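Local structure of ABC transporter permease (Klebsiella pneumoniae, 5NUP) at residues F[20-25]-F[194-199]; F[28-33]-F[187-192]. The protein probably helps, as a lipoprotein of the MlaA family, to remove misplaced phospholipids from the outer leaflet of the bacterial outer membrane. All coordinates share one frame; numbering follows the deposited sequence.

Overall arrangement
Both contacts use helix 18-35, and their centres lie about 10 Å apart on the same side of the chain's centre. Contact 1 is partly buried and packs this helix against helix 194-209, with aromatic rings, a methionine and a tyrosine hydroxyl bonded to Asp15. Contact 2 sits at the surface, farther along helix 18-35, where the loop leading into helix 194-209 lays an arginine on a phenylalanine. CH-pi and apolar packing in contact 1 thus contrast with a cation-pi contact and a long salt bridge in contact 2. The two meet through Phe29, which touches Phe25 and Pro194: Pro194 CB is 3.6 Å from Phe29 CE1.

Contact 1: F[20-25]-F[194-199]; sequences FNRTMF and PYILMR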
loop_
_atom_site.group_PDB
_atom_site.type_symbol
_atom_site.label_atom_id
_atom_site.label_comp_id
_atom_site.label_asym_id
_atom_site.label_seq_id
_atom_site.Cartn_x
_atom_site.Cartn_y
_atom_site.Cartn_z
ATOM N N PHE F 20 -44.553 32.409 54.856
ATOM C CA PHE F 20 -43.323 31.640 55.025
ATOM C C PHE F 20 -42.286 32.013 53.972
ATOM O O PHE F 20 -41.095 32.154 54.289
ATOM C CB PHE F 20 -43.652 30.138 55.019
ATOM C CG PHE F 20 -42.445 29.220 55.029
ATOM C CD1 PHE F 20 -42.124 28.500 56.172
ATOM C CD2 PHE F 20 -41.608 29.112 53.912
ATOM C CE1 PHE F 20 -41.007 27.675 56.199
ATOM C CE2 PHE F 20 -40.497 28.284 53.923
ATOM C CZ PHE F 20 -40.190 27.561 55.064
ATOM N N ASN F 21 -42.713 32.136 52.709
ATOM C CA ASN F 21 -41.766 32.309 51.608
ATOM C C ASN F 21 -41.008 33.626 51.709
ATOM O O ASN F 21 -39.778 33.647 51.584
ATOM C CB ASN F 21 -42.488 32.209 50.272
ATOM C CG ASN F 21 -43.079 30.855 50.060
ATOM O OD1 ASN F 21 -42.631 29.884 50.673
ATOM N ND2 ASN F 21 -44.072 30.763 49.185
ATOM N N ARG F 22 -41.714 34.741 51.936
ATOM C CA ARG F 22 -41.012 36.021 51.991
ATOM C C ARG F 22 -40.039 36.080 53.149
ATOM O O ARG F 22 -39.062 36.839 53.096
ATOM C CB ARG F 22 -41.963 37.195 52.085
ATOM C CG ARG F 22 -42.395 37.723 50.760
ATOM C CD ARG F 22 -43.456 38.752 50.984
ATOM N NE ARG F 22 -43.470 39.768 49.941
ATOM C CZ ARG F 22 -44.485 39.969 49.110
ATOM N NH1 ARG F 22 -44.413 40.926 48.199
ATOM N NH2 ARG F 22 -45.571 39.215 49.191
ATOM N N THR F 23 -40.280 35.276 54.186
ATOM C CA THR F 23 -39.340 35.210 55.295
ATOM C C THR F 23 -38.043 34.534 54.868
ATOM O O THR F 23 -36.955 35.046 55.158
ATOM C CB THR F 23 -39.984 34.464 56.471
ATOM O OG1 THR F 23 -40.839 35.352 57.203
ATOM C CG2 THR F 23 -38.928 33.861 57.406
ATOM N N MET F 24 -38.129 33.409 54.137
ATOM C CA MET F 24 -36.902 32.784 53.645
ATOM C C MET F 24 -36.227 33.621 52.567
ATOM O O MET F 24 -34.996 33.642 52.492
ATOM C CB MET F 24 -37.139 31.376 53.099
ATOM C CG MET F 24 -37.786 30.399 54.047
ATOM S SD MET F 24 -37.489 30.650 55.795
ATOM C CE MET F 24 -35.720 30.640 55.965
ATOM N N PHE F 25 -36.994 34.344 51.747
ATOM C CA PHE F 25 -36.355 35.085 50.675
ATOM C C PHE F 25 -35.514 36.214 51.226
ATOM O O PHE F 25 -34.398 36.450 50.748
ATOM C CB PHE F 25 -37.380 35.647 49.693
ATOM C CG PHE F 25 -36.777 36.653 48.733
ATOM C CD1 PHE F 25 -36.741 38.016 49.028
ATOM C CD2 PHE F 25 -36.194 36.222 47.541
ATOM C CE1 PHE F 25 -36.154 38.932 48.131
ATOM C CE2 PHE F 25 -35.621 37.115 46.652
ATOM C CZ PHE F 25 -35.596 38.473 46.941
ATOM N N PRO F 194 -38.839 42.734 45.483
ATOM C CA PRO F 194 -37.918 41.801 44.830
ATOM C C PRO F 194 -38.273 40.347 45.076
ATOM O O PRO F 194 -37.555 39.461 44.597
ATOM C CB PRO F 194 -36.562 42.151 45.471
ATOM C CG PRO F 194 -36.778 43.494 46.153
ATOM C CD PRO F 194 -38.197 43.433 46.608
ATOM N N TYR F 195 -39.324 40.083 45.861
ATOM C CA TYR F 195 -39.839 38.724 45.999
ATOM C C TYR F 195 -40.735 38.371 44.823
ATOM O O TYR F 195 -40.734 37.225 44.355
ATOM C CB TYR F 195 -40.611 38.558 47.315
ATOM C CG TYR F 195 -41.397 37.259 47.397
ATOM C CD1 TYR F 195 -40.803 36.087 47.857
ATOM C CD2 TYR F 195 -42.730 37.202 47.006
ATOM C CE1 TYR F 195 -41.521 34.889 47.927
ATOM C CE2 TYR F 195 -43.453 36.008 47.065
ATOM C CZ TYR F 195 -42.847 34.858 47.527
ATOM O OH TYR F 195 -43.578 33.687 47.588
ATOM N N ILE F 196 -41.515 39.350 44.355
ATOM C CA ILE F 196 -42.449 39.121 43.257
ATOM C C ILE F 196 -41.716 38.835 41.952
ATOM O O ILE F 196 -42.127 37.964 41.178
ATOM C CB ILE F 196 -43.404 40.316 43.109
ATOM C CG1 ILE F 196 -44.405 40.303 44.257
ATOM C CG2 ILE F 196 -44.090 40.298 41.742
ATOM C CD1 ILE F 196 -44.892 38.940 44.630
ATOM N N LEU F 197 -40.629 39.560 41.682
ATOM C CA LEU F 197 -39.900 39.325 40.440
ATOM C C LEU F 197 -39.292 37.938 40.433
ATOM O O LEU F 197 -39.450 37.187 39.467
ATOM C CB LEU F 197 -38.812 40.378 40.269
ATOM C CG LEU F 197 -39.414 41.718 39.883
ATOM C CD1 LEU F 197 -38.319 42.756 39.802
ATOM C CD2 LEU F 197 -40.189 41.619 38.584
ATOM N N MET F 198 -38.644 37.568 41.530
ATOM C CA MET F 198 -38.046 36.255 41.623
ATOM C C MET F 198 -39.095 35.158 41.521
ATOM O O MET F 198 -38.809 34.070 41.003
ATOM C CB MET F 198 -37.212 36.188 42.901
ATOM C CG MET F 198 -36.756 34.820 43.245
ATOM S SD MET F 198 -37.913 33.775 44.134
ATOM C CE MET F 198 -36.672 33.013 45.153
ATOM N N ARG F 199 -40.297 35.412 42.015
ATOM C CA ARG F 199 -41.339 34.405 41.870
ATOM C C ARG F 199 -41.882 34.381 40.444
ATOM O O ARG F 199 -42.090 33.303 39.879
ATOM C CB ARG F 199 -42.481 34.647 42.878
ATOM C CG ARG F 199 -43.708 33.778 42.637
ATOM C CD ARG F 199 -44.946 34.132 43.450
ATOM N NE ARG F 199 -45.642 35.326 42.988
ATOM C CZ ARG F 199 -46.541 35.979 43.713
ATOM N NH1 ARG F 199 -46.861 35.533 44.919
ATOM N NH2 ARG F 199 -47.137 37.053 43.218
#
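The Tyr195 ring has Arg22 CG over one face and Phe25 CB at its edge, near the ring plane, while the Phe25 ring carries Tyr195 CA over one face and the methyl of Met198 at its edge. This is a steep crossing of two helices in the largely helical MlaA fold: the axes of segments 20-25 and 194-199 cross at 100°, 10.7 Å apart at closest approach. Two CH-pi contacts run in opposite senses. Arg22 CG stands 3.7 Å from the Tyr195 ring centroid, and Tyr195 CA lies 4.2 Å from the Phe25 centroid, only 9° off the normal. Phe25 reaches this place because its CG is anti to the backbone N, which carries the ring to Pro194 and Met198. There its CZ meets Pro194 CB at 4.1 Å, and Met198 CE comes within 4.0 Å of Phe25 CD2. Tyr195 also extends anti to its own backbone N, which sends the ring toward helix 18-35, with Arg22 over its face, Phe25 CB at its edge and Asn21 by its hydroxyl. Farther out along Arg22, Tyr195 CD2 lies over the face of the guanidinium, whose plane is tilted by 30° to the ring, and salt bridges to Glu18 and Asp193 fix the charged end. Ile196 approaches the same group obliquely. The buried tyrosine hydroxyl is hydrogen-bonded to Asp15, which also takes a salt bridge from Arg199, while strand 133-135 and Tyr132 pack against the neighbouring side chains. Asn21 crosses the end of the ring obliquely, its CB 3.3 Å from Tyr195 OH, and holds weak bonds to Tyr132 O and Gln134 N as well. Asn21 ND2 gives Tyr195 OH a weak, bent hydrogen bond of 3.4 Å.

Contact 2: F[28-33]-F[187-192]; sequences NFNVVD and LLRQSS
Phe29 offers one ring face to Arg189, whose guanidinium carbon CZ sits 3.9 Å from the ring centroid and 6° off the normal: a cation-pi contact. It joins a loop to a helix, the connection between helices 163-180 and 194-209 being laid against the wider, pi-type turn that interrupts regular helix 18-35 at 28-32. A weak backbone bond of 3.2 Å, from Asp33 N to Asn28 O, closes this turn. The guanidinium stands almost upright on the Phe29 ring, the two planes 77° apart. NH1 and NH2 are modelled too close to Phe29 for their exact positions to be trusted, so the details of the arrangement are doubtful. Phe29 CG is anti to the backbone N (chi1 -152°), which brings the ring out beneath the arginine. The ring also packs on that of Phe25, one turn earlier in the same helix. Next along the helix, Asn30 places OD1 above one face of the Arg189 guanidinium, offset toward its rim, 4.0 Å from CZ. One turn on from Phe29, Asp33 comes from the opposite face, and the arginine is thus flanked by two oxygens. The Asp33 OD2 to Arg189 NH1 salt bridge is long, 3.8 Å, and less surely placed; with the carboxylate oxygen well out of the guanidinium plane, charge attraction alone acts there. The stronger partner of Asp33 is Arg178 of helix 163-180, bound at OD1, so the same carboxylate ties helix 18-35 to a second element. Beyond the arginine, Leu188 packs on Leu197 and meets the far end of the aromatic ring, its CG 4.0 Å from Phe29 CZ.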
loop_
_atom_site.group_PDB
_atom_site.type_symbol
_atom_site.label_atom_id
_atom_site.label_comp_id
_atom_site.label_asym_id
_atom_site.label_seq_id
_atom_site.Cartn_x
_atom_site.Cartn_y
_atom_site.Cartn_z
ATOM N N ASN F 28 -32.419 34.791 52.153
ATOM C CA ASN F 28 -31.551 34.474 51.023
ATOM C C ASN F 28 -31.022 35.732 50.352
ATOM O O ASN F 28 -29.890 35.738 49.858
ATOM C CB ASN F 28 -32.276 33.627 49.985
ATOM C CG ASN F 28 -32.513 32.212 50.455
ATOM O OD1 ASN F 28 -31.669 31.618 51.123
ATOM N ND2 ASN F 28 -33.635 31.627 50.024
ATOM N N PHE F 29 -31.824 36.796 50.325
ATOM C CA PHE F 29 -31.481 37.987 49.558
ATOM C C PHE F 29 -30.427 38.833 50.270
ATOM O O PHE F 29 -29.422 39.212 49.657
ATOM C CB PHE F 29 -32.752 38.809 49.308
ATOM C CG PHE F 29 -32.719 39.633 48.052
ATOM C CD1 PHE F 29 -33.288 40.901 48.023
ATOM C CD2 PHE F 29 -32.143 39.132 46.895
ATOM C CE1 PHE F 29 -33.264 41.660 46.871
ATOM C CE2 PHE F 29 -32.118 39.886 45.736
ATOM C CZ PHE F 29 -32.678 41.148 45.725
ATOM N N ASN F 30 -30.599 39.084 51.574
ATOM C CA ASN F 30 -29.754 40.038 52.288
ATOM C C ASN F 30 -28.890 39.418 53.377
ATOM O O ASN F 30 -28.290 40.156 54.157
ATOM C CB ASN F 30 -30.576 41.160 52.928
ATOM C CG ASN F 30 -31.721 41.630 52.071
ATOM O OD1 ASN F 30 -31.520 42.256 51.030
ATOM N ND2 ASN F 30 -32.937 41.397 52.543
ATOM N N VAL F 31 -28.800 38.098 53.465
ATOM C CA VAL F 31 -27.799 37.525 54.354
ATOM C C VAL F 31 -26.955 36.519 53.586
ATOM O O VAL F 31 -25.726 36.623 53.561
ATOM C CB VAL F 31 -28.433 36.881 55.597
ATOM C CG1 VAL F 31 -27.372 36.167 56.416
ATOM C CG2 VAL F 31 -29.112 37.934 56.430
ATOM N N VAL F 32 -27.603 35.556 52.929
ATOM C CA VAL F 32 -26.831 34.522 52.248
ATOM C C VAL F 32 -26.145 35.086 51.014
ATOM O O VAL F 32 -25.029 34.685 50.684
ATOM C CB VAL F 32 -27.737 33.322 51.910
ATOM C CG1 VAL F 32 -26.948 32.194 51.255
ATOM C CG2 VAL F 32 -28.397 32.829 53.172
ATOM N N ASP F 33 -26.771 36.033 50.329
ATOM C CA ASP F 33 -26.184 36.538 49.097
ATOM C C ASP F 33 -25.081 37.570 49.377
ATOM O O ASP F 33 -23.998 37.458 48.803
ATOM C CB ASP F 33 -27.293 37.091 48.191
ATOM C CG ASP F 33 -26.794 37.490 46.814
ATOM O OD1 ASP F 33 -26.412 36.594 46.015
ATOM O OD2 ASP F 33 -26.817 38.706 46.526
ATOM N N LEU F 187 -29.170 45.086 39.946
ATOM C CA LEU F 187 -30.341 45.712 39.354
ATOM C C LEU F 187 -31.641 45.028 39.768
ATOM O O LEU F 187 -32.721 45.496 39.390
ATOM C CB LEU F 187 -30.201 45.738 37.823
ATOM C CG LEU F 187 -29.496 46.995 37.276
ATOM C CD1 LEU F 187 -29.286 46.929 35.758
ATOM C CD2 LEU F 187 -30.177 48.308 37.693
ATOM N N LEU F 188 -31.565 43.921 40.511
ATOM C CA LEU F 188 -32.673 43.419 41.319
ATOM C C LEU F 188 -32.744 44.027 42.715
ATOM O O LEU F 188 -33.832 44.063 43.302
ATOM C CB LEU F 188 -32.572 41.892 41.463
ATOM C CG LEU F 188 -33.832 41.157 41.929
ATOM C CD1 LEU F 188 -35.050 41.680 41.189
ATOM C CD2 LEU F 188 -33.701 39.638 41.763
ATOM N N ARG F 189 -31.642 44.566 43.238
ATOM C CA ARG F 189 -31.636 44.954 44.643
ATOM C C ARG F 189 -32.407 46.243 44.852
ATOM O O ARG F 189 -32.972 46.456 45.930
ATOM C CB ARG F 189 -30.186 45.153 45.096
ATOM C CG ARG F 189 -29.750 44.723 46.493
ATOM C CD ARG F 189 -29.015 43.397 46.294
ATOM N NE ARG F 189 -28.603 42.698 47.507
ATOM C CZ ARG F 189 -29.112 41.549 47.921
ATOM N NH1 ARG F 189 -28.660 40.974 49.020
ATOM N NH2 ARG F 189 -30.105 40.997 47.268
ATOM N N GLN F 190 -32.430 47.113 43.853
ATOM C CA GLN F 190 -33.375 48.218 43.810
ATOM C C GLN F 190 -34.350 47.970 42.665
ATOM O O GLN F 190 -33.952 47.919 41.496
ATOM C CB GLN F 190 -32.694 49.588 43.726
ATOM C CG GLN F 190 -32.268 50.086 45.128
ATOM C CD GLN F 190 -31.613 51.461 45.145
ATOM O OE1 GLN F 190 -31.573 52.155 44.130
ATOM N NE2 GLN F 190 -31.128 51.873 46.317
ATOM N N SER F 191 -35.618 47.797 43.032
ATOM C CA SER F 191 -36.769 47.448 42.212
ATOM C C SER F 191 -37.823 47.063 43.238
ATOM O O SER F 191 -37.557 46.204 44.085
ATOM C CB SER F 191 -36.476 46.294 41.246
ATOM O OG SER F 191 -35.654 46.718 40.172
ATOM N N SER F 192 -39.000 47.689 43.193
ATOM C CA SER F 192 -40.057 47.362 44.143
ATOM C C SER F 192 -40.297 45.856 44.178
ATOM O O SER F 192 -40.164 45.157 43.166
ATOM C CB SER F 192 -41.344 48.114 43.792
ATOM O OG SER F 192 -42.490 47.438 44.276
#